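Local coordinates for hypothetical protein AF1704 (Archaeoglobus fulgidus, PDB 1ZBM) that probably converts cyclic dehypoxanthine futalosine into 1,4-dihydroxy-6-naphthoate, a step in making menaquinone, at residues A139-E144 with Y161-V166; S97-D102 with V145-L150; Y89-V94 with N116-L121. All blocks are in the same frame, centred on the assembly; numbering follows the deposited sequence.

All three contacts meet at one five-stranded sheet, that of strands 92-95, 147-150 and 164-168. They reach it from both faces. Contact 1 brings the end of helix 136-141 against the approach to edge strand 164-168. Contacts 2 and 3 lie on the other face: contact 2 lays the loop 97-102 beside strand 147-150, and contact 3 sets helix 114-122 over strand 92-95. Contact 3 is buried and made of aliphatic side chains alone. Contacts 1 and 2 are partly buried. In both, a methyl also rests on a backbone carbonyl, and charged groups beside them have partners elsewhere in the chain.

Contact 1. Residues A139-E144 with Y161-V166; sequences AVLDEE and YGLKCV
Leu-141, at the end of a helix, meets Tyr-161 and Leu-163 with its two methyls. The contact is mainly apolar. CD2 of Leu-141 lies 3.8 Å from CD2 of Leu-163. The same Leu-163 methyl touches CG1 of Val-140, also at 3.8 Å. Thus one branch of Leu-163 packs against two successive helix residues, crossing both side chains obliquely. In Val-140, chi1 of 178° swings CG1 away from the backbone N and toward Leu-163. Both methyls of Leu-141 lie 4.1 Å from CB of Tyr-161; CD2 alone also reaches Leu-163. The leucine and tyrosine side chains cross at about a right angle. CB makes the closest side-chain approach of the tyrosine. CD1 of Leu-141 also lies obliquely beside the near part of the ring, while the hydroxyl end leads away. The Tyr-161 side chain also touches Ile-137 of the same helix.

A second kind of contact joins a methyl to the backbone. CD2 of Leu-141 sits 3.5 Å from the carbonyl O of Tyr-161, a van der Waals approach.

Backbone hydrogen bonds fix the helix end. The amide N of Glu-144 binds O of Ala-139 at 2.7 Å, and N of Glu-143 binds O of Val-140 at 2.9 Å. Together they form a Schellman motif, with Glu-143 as the residue of positive phi (52°).

Charged side chains have partners elsewhere in the chain. Lys-96 hydrogen-bonds to O of Leu-141 and forms a salt bridge with Glu-143. Its positive charge would probably suit the negative end of the helix dipole. Glu-144 pairs with Arg-135.

Helix 136-141 thus covers one face of the sheet near its edge. Leu-163 lies under the helix beside Ile-137 and touches Val-94 of strand 92-95, the strand that runs antiparallel next to 164-168.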
# COMPACT_ATOMS: atom_id res chain seq x y z
N ALA A 139 -2.11 4.29 -20.82
CA ALA A 139 -3.50 4.58 -21.17
C ALA A 139 -3.86 6.06 -21.14
O ALA A 139 -4.67 6.54 -21.93
CB ALA A 139 -4.46 3.80 -20.26
N VAL A 140 -3.26 6.79 -20.21
CA VAL A 140 -3.54 8.21 -20.10
C VAL A 140 -2.89 9.01 -21.22
O VAL A 140 -3.54 9.81 -21.90
CB VAL A 140 -3.08 8.75 -18.76
CG1 VAL A 140 -3.35 10.24 -18.67
CG2 VAL A 140 -3.82 8.00 -17.65
N LEU A 141 -1.60 8.76 -21.42
CA LEU A 141 -0.83 9.44 -22.46
C LEU A 141 -1.42 9.17 -23.83
O LEU A 141 -1.44 10.05 -24.69
CB LEU A 141 0.63 8.97 -22.43
CG LEU A 141 1.54 9.42 -21.27
CD1 LEU A 141 2.91 8.74 -21.36
CD2 LEU A 141 1.71 10.93 -21.33
N ASP A 142 -1.90 7.95 -24.05
CA ASP A 142 -2.48 7.61 -25.35
C ASP A 142 -4.00 7.87 -25.39
O ASP A 142 -4.69 7.41 -26.30
CB ASP A 142 -2.18 6.14 -25.71
CG ASP A 142 -0.73 5.92 -26.13
OD1 ASP A 142 0.05 6.90 -26.17
OD2 ASP A 142 -0.37 4.76 -26.44
N GLU A 143 -4.50 8.61 -24.41
CA GLU A 143 -5.91 8.99 -24.33
C GLU A 143 -6.90 7.83 -24.43
O GLU A 143 -7.97 7.95 -25.04
CB GLU A 143 -6.21 10.06 -25.38
CG GLU A 143 -5.24 11.25 -25.29
CD GLU A 143 -5.60 12.44 -26.18
OE1 GLU A 143 -4.77 13.37 -26.28
OE2 GLU A 143 -6.70 12.46 -26.76
N GLU A 144 -6.53 6.72 -23.82
CA GLU A 144 -7.37 5.53 -23.79
C GLU A 144 -8.43 5.79 -22.73
O GLU A 144 -9.53 5.24 -22.76
CB GLU A 144 -6.49 4.35 -23.40
CG GLU A 144 -7.12 2.99 -23.48
CD GLU A 144 -6.11 1.92 -23.14
OE1 GLU A 144 -5.05 1.89 -23.81
OE2 GLU A 144 -6.36 1.12 -22.20
N TYR A 161 6.33 12.59 -17.50
CA TYR A 161 5.58 12.24 -18.70
C TYR A 161 4.75 13.43 -19.14
O TYR A 161 3.84 13.30 -19.96
CB TYR A 161 4.64 11.07 -18.41
CG TYR A 161 5.31 9.90 -17.76
CD1 TYR A 161 6.10 9.03 -18.51
CD2 TYR A 161 5.15 9.65 -16.41
CE1 TYR A 161 6.71 7.94 -17.92
CE2 TYR A 161 5.76 8.56 -15.80
CZ TYR A 161 6.53 7.70 -16.56
OH TYR A 161 7.11 6.59 -15.98
N GLY A 162 5.06 14.60 -18.59
CA GLY A 162 4.33 15.80 -18.94
C GLY A 162 2.90 15.78 -18.42
O GLY A 162 2.06 16.54 -18.90
N LEU A 163 2.62 14.92 -17.45
CA LEU A 163 1.28 14.83 -16.88
C LEU A 163 1.21 15.68 -15.62
O LEU A 163 2.24 16.05 -15.06
CB LEU A 163 0.94 13.37 -16.54
CG LEU A 163 0.86 12.30 -17.64
CD1 LEU A 163 0.74 10.93 -16.99
CD2 LEU A 163 -0.31 12.56 -18.58
N LYS A 164 -0.01 16.01 -15.20
CA LYS A 164 -0.20 16.80 -14.00
C LYS A 164 -1.35 16.29 -13.15
O LYS A 164 -2.32 15.72 -13.66
CB LYS A 164 -0.42 18.28 -14.33
CG LYS A 164 -1.15 18.57 -15.62
CD LYS A 164 -0.19 18.64 -16.80
CE LYS A 164 0.81 19.80 -16.65
NZ LYS A 164 0.14 21.14 -16.61
N CYS A 165 -1.21 16.49 -11.85
CA CYS A 165 -2.21 16.07 -10.89
C CYS A 165 -3.48 16.91 -11.01
O CYS A 165 -3.44 18.15 -10.99
CB CYS A 165 -1.64 16.18 -9.47
SG CYS A 165 -2.81 15.78 -8.17
N VAL A 166 -4.61 16.22 -11.14
CA VAL A 166 -5.91 16.86 -11.25
C VAL A 166 -6.69 16.63 -9.96
O VAL A 166 -7.68 17.32 -9.69
CB VAL A 166 -6.73 16.30 -12.43
CG1 VAL A 166 -6.03 16.63 -13.74
CG2 VAL A 166 -6.89 14.79 -12.30

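Contact 2. Residues S97-D102 with V145-L150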
# COMPACT_ATOMS: atom_id res chain seq x y z
N SER A 97 -4.17 17.12 -19.02
CA SER A 97 -4.45 18.53 -18.73
C SER A 97 -5.45 18.60 -17.57
O SER A 97 -5.94 17.58 -17.10
CB SER A 97 -5.04 19.22 -19.96
OG SER A 97 -6.36 18.79 -20.22
N GLU A 98 -5.77 19.82 -17.12
CA GLU A 98 -6.71 19.99 -16.02
C GLU A 98 -8.14 19.67 -16.44
O GLU A 98 -8.64 20.21 -17.43
CB GLU A 98 -6.65 21.42 -15.49
CG GLU A 98 -5.77 21.60 -14.25
CD GLU A 98 -4.30 21.40 -14.52
OE1 GLU A 98 -3.51 21.31 -13.55
OE2 GLU A 98 -3.92 21.34 -15.71
N ILE A 99 -8.79 18.79 -15.69
CA ILE A 99 -10.18 18.42 -15.96
C ILE A 99 -10.90 18.33 -14.62
O ILE A 99 -10.27 18.45 -13.58
CB ILE A 99 -10.29 17.06 -16.69
CG1 ILE A 99 -9.31 16.05 -16.08
CG2 ILE A 99 -10.02 17.24 -18.17
CD1 ILE A 99 -9.32 14.71 -16.79
N SER A 100 -12.21 18.10 -14.64
CA SER A 100 -12.96 18.02 -13.39
C SER A 100 -13.08 16.59 -12.85
O SER A 100 -13.23 16.40 -11.64
CB SER A 100 -14.36 18.62 -13.56
OG SER A 100 -15.17 17.81 -14.39
N LEU A 101 -13.03 15.61 -13.74
CA LEU A 101 -13.13 14.19 -13.38
C LEU A 101 -14.56 13.66 -13.28
O LEU A 101 -14.78 12.45 -13.37
CB LEU A 101 -12.40 13.89 -12.06
CG LEU A 101 -10.86 13.87 -12.06
CD1 LEU A 101 -10.34 13.55 -10.65
CD2 LEU A 101 -10.37 12.84 -13.05
N ASP A 102 -15.53 14.55 -13.10
CA ASP A 102 -16.92 14.12 -13.01
C ASP A 102 -17.42 13.58 -14.35
O ASP A 102 -17.34 14.26 -15.38
CB ASP A 102 -17.80 15.27 -12.52
CG ASP A 102 -17.47 15.68 -11.09
OD1 ASP A 102 -16.42 16.33 -10.87
OD2 ASP A 102 -18.26 15.33 -10.17
N VAL A 145 -8.08 6.66 -21.78
CA VAL A 145 -8.96 7.06 -20.70
C VAL A 145 -8.78 8.57 -20.46
O VAL A 145 -7.93 9.20 -21.08
CB VAL A 145 -8.64 6.27 -19.41
CG1 VAL A 145 -8.88 4.78 -19.64
CG2 VAL A 145 -7.18 6.50 -19.00
N ASP A 146 -9.59 9.15 -19.59
CA ASP A 146 -9.43 10.58 -19.31
C ASP A 146 -8.41 10.81 -18.22
O ASP A 146 -7.69 11.82 -18.23
CB ASP A 146 -10.76 11.21 -18.88
CG ASP A 146 -11.84 11.08 -19.94
OD1 ASP A 146 -12.58 10.08 -19.91
OD2 ASP A 146 -11.93 11.98 -20.80
N ALA A 147 -8.34 9.88 -17.27
CA ALA A 147 -7.41 10.01 -16.16
C ALA A 147 -7.01 8.67 -15.58
O ALA A 147 -7.63 7.65 -15.87
CB ALA A 147 -8.02 10.89 -15.08
N GLY A 148 -5.97 8.69 -14.75
CA GLY A 148 -5.48 7.47 -14.13
C GLY A 148 -5.13 7.66 -12.67
O GLY A 148 -4.62 8.71 -12.27
N LEU A 149 -5.43 6.64 -11.87
CA LEU A 149 -5.14 6.66 -10.44
C LEU A 149 -3.80 5.95 -10.23
O LEU A 149 -3.63 4.81 -10.65
CB LEU A 149 -6.25 5.93 -9.68
CG LEU A 149 -6.20 5.94 -8.15
CD1 LEU A 149 -6.24 7.39 -7.63
CD2 LEU A 149 -7.39 5.17 -7.64
N LEU A 150 -2.86 6.64 -9.59
CA LEU A 150 -1.52 6.10 -9.35
C LEU A 150 -1.30 5.84 -7.87
O LEU A 150 -1.26 6.79 -7.08
CB LEU A 150 -0.48 7.11 -9.83
CG LEU A 150 -0.70 7.67 -11.22
CD1 LEU A 150 0.25 8.82 -11.49
CD2 LEU A 150 -0.51 6.54 -12.23
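Ile-99 and Leu-101 reach across to Asp-146, just before strand 147-150, and Ala-147, its first residue. The setting is the second alpha/beta sheet of a type 2 periplasmic-binding-protein fold. Here the loop from strand 92-95 to strand 105-108 passes close to strand 147-150, which lies between those two in the sheet.

Ile-99 takes a less common rotamer. Its CG1 stands between the backbone N and the carbonyl carbon (chi1 43°). From there the chain runs out straight, with CD1 anti to CA (chi2 -177°). This carries the terminal methyl to the strand. CD1 lies 3.6 Å from O of Asp-146, and 4.3 Å from CB of the same residue. It therefore lies over the backbone where Asp-146 leads into the strand. The carboxylate of Asp-146 is engaged elsewhere: its OD1 accepts the backbone N-H of Arg-105, on the next strand.

Leu-101 works differently. Its CB sets off alongside the strand rather than at it. CG stands opposite the carbonyl carbon (chi1 -74°), beside the backbone N, and this brings the CD2 methyl to Ala-147. Leu-101 also packs on Val-93, Ile-106 and Val-166, so it bridges several strands on this face.

Ala-147 is the shared target. Its short side chain points to the loop from the sheet face that also carries Val-93. The tip of Ile-99 lies 4.4 Å away, CD1 to CB, a looser touch. The tighter one comes from the leucine: CD2 of Leu-101 stands 3.7 Å from CB of Ala-147.

Contact 3. Residues Y89-V94 with N116-L121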
# COMPACT_ATOMS: atom_id res chain seq x y z
N TYR A 89 1.22 13.53 1.66
CA TYR A 89 1.35 12.94 0.32
C TYR A 89 0.59 11.62 0.26
O TYR A 89 0.25 11.05 1.30
CB TYR A 89 2.81 12.68 0.00
CG TYR A 89 3.53 11.93 1.10
CD1 TYR A 89 3.24 10.58 1.39
CD2 TYR A 89 4.53 12.56 1.85
CE1 TYR A 89 3.94 9.90 2.39
CE2 TYR A 89 5.22 11.89 2.84
CZ TYR A 89 4.93 10.57 3.11
OH TYR A 89 5.65 9.92 4.08
N GLY A 90 0.38 11.13 -0.96
CA GLY A 90 -0.32 9.87 -1.16
C GLY A 90 -0.73 9.66 -2.61
O GLY A 90 -0.15 10.29 -3.50
N PRO A 91 -1.71 8.78 -2.90
CA PRO A 91 -2.13 8.55 -4.29
C PRO A 91 -2.73 9.78 -4.95
O PRO A 91 -3.19 10.70 -4.28
CB PRO A 91 -3.13 7.41 -4.16
CG PRO A 91 -3.69 7.59 -2.78
CD PRO A 91 -2.44 7.89 -1.98
N VAL A 92 -2.71 9.80 -6.27
CA VAL A 92 -3.27 10.93 -6.99
C VAL A 92 -3.88 10.48 -8.29
O VAL A 92 -3.67 9.35 -8.73
CB VAL A 92 -2.17 11.97 -7.29
CG1 VAL A 92 -1.63 12.58 -5.99
CG2 VAL A 92 -1.04 11.31 -8.07
N VAL A 93 -4.65 11.36 -8.90
CA VAL A 93 -5.25 11.07 -10.18
C VAL A 93 -4.56 12.08 -11.11
O VAL A 93 -4.47 13.26 -10.79
CB VAL A 93 -6.78 11.29 -10.14
CG1 VAL A 93 -7.37 11.16 -11.53
CG2 VAL A 93 -7.41 10.25 -9.21
N VAL A 94 -4.04 11.59 -12.22
CA VAL A 94 -3.33 12.45 -13.16
C VAL A 94 -4.00 12.46 -14.53
O VAL A 94 -4.72 11.52 -14.88
CB VAL A 94 -1.88 11.97 -13.35
CG1 VAL A 94 -1.87 10.64 -14.11
CG2 VAL A 94 -1.10 13.00 -14.11
N ASN A 116 -8.71 3.58 -4.35
CA ASN A 116 -9.98 3.55 -5.05
C ASN A 116 -11.09 4.04 -4.14
O ASN A 116 -11.92 4.86 -4.53
CB ASN A 116 -10.30 2.15 -5.55
CG ASN A 116 -10.71 2.16 -7.01
OD1 ASN A 116 -11.60 2.93 -7.41
ND2 ASN A 116 -10.07 1.32 -7.81
N LEU A 117 -11.09 3.54 -2.91
CA LEU A 117 -12.08 3.94 -1.93
C LEU A 117 -12.07 5.47 -1.82
O LEU A 117 -13.13 6.10 -1.86
CB LEU A 117 -11.77 3.30 -0.57
CG LEU A 117 -12.69 3.68 0.60
CD1 LEU A 117 -14.14 3.35 0.26
CD2 LEU A 117 -12.25 2.92 1.86
N LEU A 118 -10.88 6.05 -1.71
CA LEU A 118 -10.74 7.51 -1.62
C LEU A 118 -11.34 8.21 -2.85
O LEU A 118 -12.08 9.19 -2.71
CB LEU A 118 -9.26 7.90 -1.48
CG LEU A 118 -8.59 7.63 -0.13
CD1 LEU A 118 -7.07 7.76 -0.24
CD2 LEU A 118 -9.14 8.57 0.89
N LEU A 119 -11.02 7.72 -4.04
CA LEU A 119 -11.54 8.30 -5.26
C LEU A 119 -13.07 8.25 -5.24
O LEU A 119 -13.73 9.25 -5.50
CB LEU A 119 -11.00 7.55 -6.48
CG LEU A 119 -11.46 8.01 -7.88
CD1 LEU A 119 -11.04 9.45 -8.11
CD2 LEU A 119 -10.85 7.11 -8.96
N LYS A 120 -13.62 7.08 -4.91
CA LYS A 120 -15.06 6.90 -4.85
C LYS A 120 -15.72 7.81 -3.81
O LYS A 120 -16.92 8.04 -3.86
CB LYS A 120 -15.37 5.43 -4.54
CG LYS A 120 -14.98 4.46 -5.67
CD LYS A 120 -14.68 3.06 -5.16
CE LYS A 120 -15.89 2.43 -4.52
NZ LYS A 120 -15.51 1.20 -3.76
N LEU A 121 -14.93 8.34 -2.88
CA LEU A 121 -15.45 9.26 -1.86
C LEU A 121 -15.32 10.71 -2.31
O LEU A 121 -16.11 11.55 -1.93
CB LEU A 121 -14.68 9.09 -0.55
CG LEU A 121 -14.96 7.86 0.30
CD1 LEU A 121 -13.90 7.75 1.36
CD2 LEU A 121 -16.35 7.96 0.93
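Val-93 and Leu-119 form one of the two points where helix 114-122 touches the chain at 89-94. CG2 of Val-93 lies 3.9 Å from CD1 of Leu-119. The two side chains cross at about a right angle, and one methyl of each does the touching. With chi1 173° the CG2 branch of Val-93 lies beside the backbone N, opposite the carbonyl carbon, and this branch meets the helix. Leu-119 holds its CG anti to the backbone N (chi1 179°), which extends the side chain from the helix to the sheet. Both residues have further apolar neighbours. Val-93 touches Ala-147 and Leu-149 on one adjoining strand and Val-166 on the other. Leu-119 also packs on Leu-167 and Phe-126.

Leu-118 makes the second point. Its CD1 reaches CG of Pro-91, at 4.2 Å. Leu-118 and Leu-119 are consecutive, so they leave the helix in different directions and touch the chain at different places. One meets the strand, and the other meets the loop just before it. Leu-169 of helix 169-174 touches both Pro-91 and Leu-118, and Trp-172 of the same helix packs on Leu-118.

All four residues are buried, and the contact is wholly apolar. Pro-91 lies about 4 Å, side chain to side chain, from Ala-115, a predicted substrate-binding residue at the start of helix 114-122. Residues 89-91 belong to the connection between the two sheets of the chain. A helix start next to such a crossing is consistent with the ligand cleft between the two lobes of a type 2 periplasmic-binding-protein fold.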